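Local structure of Tat (Twin-arginine translocation) pathway signal sequence containing protein (Mycobacterium tuberculosis, 5IMU) at residues E182-A194 and A206-R218. The protein is of unknown function but is probably exported by the Tat pathway and, in this C-terminal fragment, carries DUF5632 and DUF5631 regions and a bound potassium ion. Residues are numbered along the deposited sequence; the frame is centred on the assembly and turned at random.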
loop_
_atom_site.group_PDB
_atom_site.type_symbol
_atom_site.label_atom_id
_atom_site.label_comp_id
_atom_site.label_asym_id
_atom_site.label_seq_id
_atom_site.Cartn_x
_atom_site.Cartn_y
_atom_site.Cartn_z
ATOM N N GLU A 182 -8.288 1.656 13.535
ATOM C CA GLU A 182 -8.252 3.110 13.615
ATOM C C GLU A 182 -7.309 3.647 12.546
ATOM O O GLU A 182 -6.160 3.203 12.446
ATOM C CB GLU A 182 -7.793 3.570 15.001
ATOM C CG GLU A 182 -8.733 3.195 16.137
ATOM C CD GLU A 182 -9.990 4.043 16.165
ATOM O OE1 GLU A 182 -10.018 5.092 15.486
ATOM O OE2 GLU A 182 -10.951 3.663 16.868
ATOM N N LEU A 183 -7.801 4.595 11.742
ATOM C CA LEU A 183 -6.935 5.253 10.769
ATOM C C LEU A 183 -5.767 5.960 11.438
ATOM O O LEU A 183 -4.748 6.207 10.783
ATOM C CB LEU A 183 -7.727 6.263 9.937
ATOM C CG LEU A 183 -8.691 5.750 8.870
ATOM C CD1 LEU A 183 -9.063 6.901 7.955
ATOM C CD2 LEU A 183 -8.094 4.600 8.075
ATOM N N THR A 184 -5.908 6.308 12.717
ATOM C CA THR A 184 -4.788 6.827 13.493
ATOM C C THR A 184 -3.595 5.880 13.436
ATOM O O THR A 184 -2.469 6.295 13.136
ATOM C CB THR A 184 -5.230 7.056 14.940
ATOM O OG1 THR A 184 -5.892 8.323 15.048
ATOM C CG2 THR A 184 -4.037 7.010 15.889
ATOM N N ALA A 185 -3.827 4.595 13.720
ATOM C CA ALA A 185 -2.740 3.623 13.687
ATOM C C ALA A 185 -2.230 3.398 12.270
ATOM O O ALA A 185 -1.037 3.137 12.077
ATOM C CB ALA A 185 -3.195 2.302 14.306
ATOM N N VAL A 186 -3.109 3.495 11.271
ATOM C CA VAL A 186 -2.669 3.367 9.884
ATOM C C VAL A 186 -1.734 4.513 9.516
ATOM O O VAL A 186 -0.712 4.310 8.848
ATOM C CB VAL A 186 -3.885 3.299 8.942
ATOM C CG1 VAL A 186 -3.437 3.340 7.491
ATOM C CG2 VAL A 186 -4.698 2.043 9.215
ATOM N N GLY A 187 -2.066 5.731 9.948
ATOM C CA GLY A 187 -1.190 6.861 9.690
ATOM C C GLY A 187 0.195 6.669 10.277
ATOM O O GLY A 187 1.200 6.979 9.634
ATOM N N ASP A 188 0.267 6.149 11.504
ATOM C CA ASP A 188 1.560 5.834 12.107
ATOM C C ASP A 188 2.324 4.819 11.264
ATOM O O ASP A 188 3.530 4.966 11.033
ATOM C CB ASP A 188 1.359 5.307 13.527
ATOM C CG ASP A 188 0.935 6.392 14.500
ATOM O OD1 ASP A 188 0.645 7.522 14.052
ATOM O OD2 ASP A 188 0.888 6.114 15.718
ATOM N N TRP A 189 1.633 3.769 10.812
ATOM C CA TRP A 189 2.226 2.785 9.911
ATOM C C TRP A 189 2.824 3.457 8.679
ATOM O O TRP A 189 3.941 3.134 8.257
ATOM C CB TRP A 189 1.150 1.766 9.520
ATOM C CG TRP A 189 1.617 0.521 8.822
ATOM C CD1 TRP A 189 2.894 0.196 8.459
ATOM C CD2 TRP A 189 0.790 -0.570 8.401
ATOM N NE1 TRP A 189 2.909 -1.032 7.838
ATOM C CE2 TRP A 189 1.630 -1.522 7.790
ATOM C CE3 TRP A 189 -0.581 -0.832 8.482
ATOM C CZ2 TRP A 189 1.141 -2.718 7.262
ATOM C CZ3 TRP A 189 -1.062 -2.018 7.960
ATOM C CH2 TRP A 189 -0.203 -2.946 7.359
ATOM N N MET A 190 2.096 4.419 8.103
ATOM C CA MET A 190 2.571 5.099 6.901
ATOM C C MET A 190 3.817 5.934 7.181
ATOM O O MET A 190 4.772 5.915 6.395
ATOM C CB MET A 190 1.462 5.980 6.325
ATOM C CG MET A 190 0.282 5.213 5.746
ATOM S SD MET A 190 -1.129 6.286 5.414
ATOM C CE MET A 190 -2.220 5.159 4.552
ATOM N N LEU A 191 3.822 6.684 8.288
ATOM C CA LEU A 191 4.979 7.515 8.610
ATOM C C LEU A 191 6.216 6.667 8.883
ATOM O O LEU A 191 7.318 7.005 8.435
ATOM C CB LEU A 191 4.676 8.407 9.813
ATOM C CG LEU A 191 4.111 9.806 9.553
ATOM C CD1 LEU A 191 3.999 10.579 10.861
ATOM C CD2 LEU A 191 4.958 10.569 8.544
ATOM N N LEU A 192 6.058 5.570 9.625
ATOM C CA LEU A 192 7.190 4.683 9.865
ATOM C C LEU A 192 7.690 4.064 8.564
ATOM O O LEU A 192 8.901 3.898 8.372
ATOM C CB LEU A 192 6.801 3.595 10.864
ATOM C CG LEU A 192 6.359 4.060 12.253
ATOM C CD1 LEU A 192 5.805 2.895 13.061
ATOM C CD2 LEU A 192 7.506 4.733 12.994
ATOM N N ALA A 193 6.768 3.718 7.659
ATOM C CA ALA A 193 7.160 3.146 6.375
ATOM C C ALA A 193 7.954 4.148 5.547
ATOM O O ALA A 193 8.888 3.771 4.830
ATOM C CB ALA A 193 5.925 2.676 5.607
ATOM N N ALA A 194 7.592 5.431 5.631
ATOM C CA ALA A 194 8.336 6.454 4.905
ATOM C C ALA A 194 9.759 6.576 5.433
ATOM O O ALA A 194 10.708 6.730 4.655
ATOM C CB ALA A 194 7.609 7.796 4.996
ATOM N N ALA A 206 9.442 6.529 0.023
ATOM C CA ALA A 206 9.174 7.464 1.110
ATOM C C ALA A 206 8.173 8.525 0.678
ATOM O O ALA A 206 7.282 8.904 1.446
ATOM C CB ALA A 206 10.477 8.113 1.579
ATOM N N ASN A 207 8.300 9.002 -0.561
ATOM C CA ASN A 207 7.337 9.951 -1.107
ATOM C C ASN A 207 5.941 9.341 -1.166
ATOM O O ASN A 207 4.956 9.975 -0.768
ATOM C CB ASN A 207 7.799 10.403 -2.494
ATOM C CG ASN A 207 6.980 11.554 -3.034
ATOM O OD1 ASN A 207 7.093 12.685 -2.562
ATOM N ND2 ASN A 207 6.156 11.276 -4.038
ATOM N N TYR A 208 5.840 8.102 -1.657
ATOM C CA TYR A 208 4.551 7.419 -1.747
ATOM C C TYR A 208 3.863 7.353 -0.388
ATOM O O TYR A 208 2.678 7.682 -0.260
ATOM C CB TYR A 208 4.759 6.014 -2.324
ATOM C CG TYR A 208 3.558 5.088 -2.264
ATOM C CD1 TYR A 208 2.639 5.037 -3.308
ATOM C CD2 TYR A 208 3.362 4.244 -1.178
ATOM C CE1 TYR A 208 1.548 4.182 -3.260
ATOM C CE2 TYR A 208 2.274 3.388 -1.121
ATOM C CZ TYR A 208 1.370 3.361 -2.166
ATOM O OH TYR A 208 0.288 2.510 -2.115
ATOM N N HIS A 209 4.597 6.935 0.644
ATOM C CA HIS A 209 3.983 6.775 1.958
ATOM C C HIS A 209 3.663 8.124 2.591
ATOM O O HIS A 209 2.643 8.266 3.275
ATOM C CB HIS A 209 4.895 5.951 2.864
ATOM C CG HIS A 209 4.990 4.511 2.468
ATOM N ND1 HIS A 209 3.892 3.678 2.424
ATOM C CD2 HIS A 209 6.050 3.757 2.093
ATOM C CE1 HIS A 209 4.273 2.472 2.041
ATOM N NE2 HIS A 209 5.578 2.494 1.834
ATOM N N LEU A 210 4.516 9.126 2.373
ATOM C CA LEU A 210 4.251 10.452 2.927
ATOM C C LEU A 210 3.022 11.084 2.284
ATOM O O LEU A 210 2.216 11.723 2.972
ATOM C CB LEU A 210 5.470 11.354 2.738
ATOM C CG LEU A 210 5.881 12.295 3.876
ATOM C CD1 LEU A 210 6.393 13.617 3.315
ATOM C CD2 LEU A 210 4.757 12.525 4.879
ATOM N N ALA A 211 2.869 10.932 0.967
ATOM C CA ALA A 211 1.693 11.473 0.293
ATOM C C ALA A 211 0.417 10.826 0.814
ATOM O O ALA A 211 -0.584 11.511 1.055
ATOM C CB ALA A 211 1.815 11.279 -1.219
ATOM N N TRP A 212 0.436 9.506 1.003
ATOM C CA TRP A 212 -0.744 8.827 1.523
ATOM C C TRP A 212 -1.003 9.178 2.982
ATOM O O TRP A 212 -2.158 9.171 3.422
ATOM C CB TRP A 212 -0.598 7.317 1.351
ATOM C CG TRP A 212 -1.085 6.849 0.017
ATOM C CD1 TRP A 212 -0.327 6.521 -1.070
ATOM C CD2 TRP A 212 -2.451 6.678 -0.377
ATOM N NE1 TRP A 212 -1.141 6.147 -2.116
ATOM C CE2 TRP A 212 -2.449 6.236 -1.715
ATOM C CE3 TRP A 212 -3.676 6.852 0.274
ATOM C CZ2 TRP A 212 -3.625 5.964 -2.413
ATOM C CZ3 TRP A 212 -4.843 6.583 -0.420
ATOM C CH2 TRP A 212 -4.811 6.144 -1.748
ATOM N N TYR A 213 0.048 9.483 3.746
ATOM C CA TYR A 213 -0.156 9.921 5.124
ATOM C C TYR A 213 -0.982 11.202 5.175
ATOM O O TYR A 213 -1.845 11.357 6.046
ATOM C CB TYR A 213 1.189 10.126 5.825
ATOM C CG TYR A 213 1.049 10.669 7.233
ATOM C CD1 TYR A 213 0.780 9.821 8.296
ATOM C CD2 TYR A 213 1.177 12.028 7.493
ATOM C CE1 TYR A 213 0.644 10.309 9.584
ATOM C CE2 TYR A 213 1.041 12.527 8.777
ATOM C CZ TYR A 213 0.777 11.662 9.818
ATOM O OH TYR A 213 0.644 12.156 11.094
ATOM N N ALA A 214 -0.734 12.125 4.242
ATOM C CA ALA A 214 -1.408 13.421 4.274
ATOM C C ALA A 214 -2.908 13.280 4.043
ATOM O O ALA A 214 -3.712 13.907 4.743
ATOM C CB ALA A 214 -0.795 14.359 3.234
ATOM N N VAL A 215 -3.307 12.470 3.060
ATOM C CA VAL A 215 -4.732 12.291 2.800
ATOM C C VAL A 215 -5.388 11.403 3.847
ATOM O O VAL A 215 -6.597 11.529 4.085
ATOM C CB VAL A 215 -4.980 11.716 1.394
ATOM C CG1 VAL A 215 -4.445 12.666 0.332
ATOM C CG2 VAL A 215 -4.358 10.331 1.252
ATOM N N THR A 216 -4.622 10.525 4.494
ATOM C CA THR A 216 -5.200 9.653 5.510
ATOM C C THR A 216 -5.517 10.423 6.787
ATOM O O THR A 216 -6.511 10.131 7.462
ATOM C CB THR A 216 -4.251 8.491 5.802
ATOM O OG1 THR A 216 -3.927 7.825 4.577
ATOM C CG2 THR A 216 -4.901 7.492 6.748
ATOM N N THR A 217 -4.693 11.411 7.131
ATOM C CA THR A 217 -4.835 12.160 8.371
ATOM C C THR A 217 -5.530 13.501 8.176
ATOM O O THR A 217 -5.565 14.310 9.108
ATOM C CB THR A 217 -3.465 12.381 9.014
ATOM O OG1 THR A 217 -2.652 13.182 8.146
ATOM C CG2 THR A 217 -2.775 11.049 9.267
ATOM N N ARG A 218 -6.077 13.757 6.992
ATOM C CA ARG A 218 -6.725 15.035 6.732
ATOM C C ARG A 218 -7.981 15.199 7.577
ATOM O O ARG A 218 -8.730 14.247 7.804
ATOM C CB ARG A 218 -7.072 15.171 5.245
ATOM C CG ARG A 218 -6.093 16.082 4.519
ATOM C CD ARG A 218 -6.413 16.318 3.052
ATOM N NE ARG A 218 -5.846 17.606 2.623
ATOM C CZ ARG A 218 -6.486 18.772 2.644
ATOM N NH1 ARG A 218 -7.754 18.840 3.038
ATOM N NH2 ARG A 218 -5.857 19.864 2.245
#
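Leu191 lies obliquely over one face of the Tyr213 ring. Leu191 CG stands 3.6 Å from the ring centroid, 17° off the normal, a CH-pi contact. The CG2 of Thr217 covers the opposite face, sandwiching the phenol. Tyr213 CG is anti to the backbone N (chi1 176°), which swings the ring across to helix 183-199. The ring edge meets Gly187, with Tyr213 CD1 3.2 Å from Gly187 O. Gly187 has no side chain, and the ring edge and Thr217 methyl press into its place.

Met190 is the knob in a hole formed by His209, Trp212, Tyr213 and Thr216. Its extended chain meets Thr216 tip to tip, Met190 CE lying 3.2 Å from Thr216 OG1. Thr216 OG1 donates to Trp212 O at a short 2.5 Å. Thr216 N reaches the same carbonyl from the opposite face.

Ala193 CB sits over the centre of the His209 ring, 3.6 Å from its centroid. Tyr208 covers the other face, and His209 ND1 is hydrogen-bonded to Trp54, helping fix the ring's rotation. At the close end, Ala194 and Ala206 bring their CA atoms to 4.0 Å.

The helices form an antiparallel hairpin within the DUF5631 region. The axes of 183-194 and 206-216 approach to 8.0 Å, their directions 156° apart. Helix 157-177 packs against the first and helix 124-133 against the second. No hydrogen bond crosses between the segments: the contact rests mainly on shape fit and CH-pi contacts, a few polar atoms packing against carbon and sulfur, while the Thr216 and Thr217 hydroxyls bond back to Trp212 O and Tyr213 O.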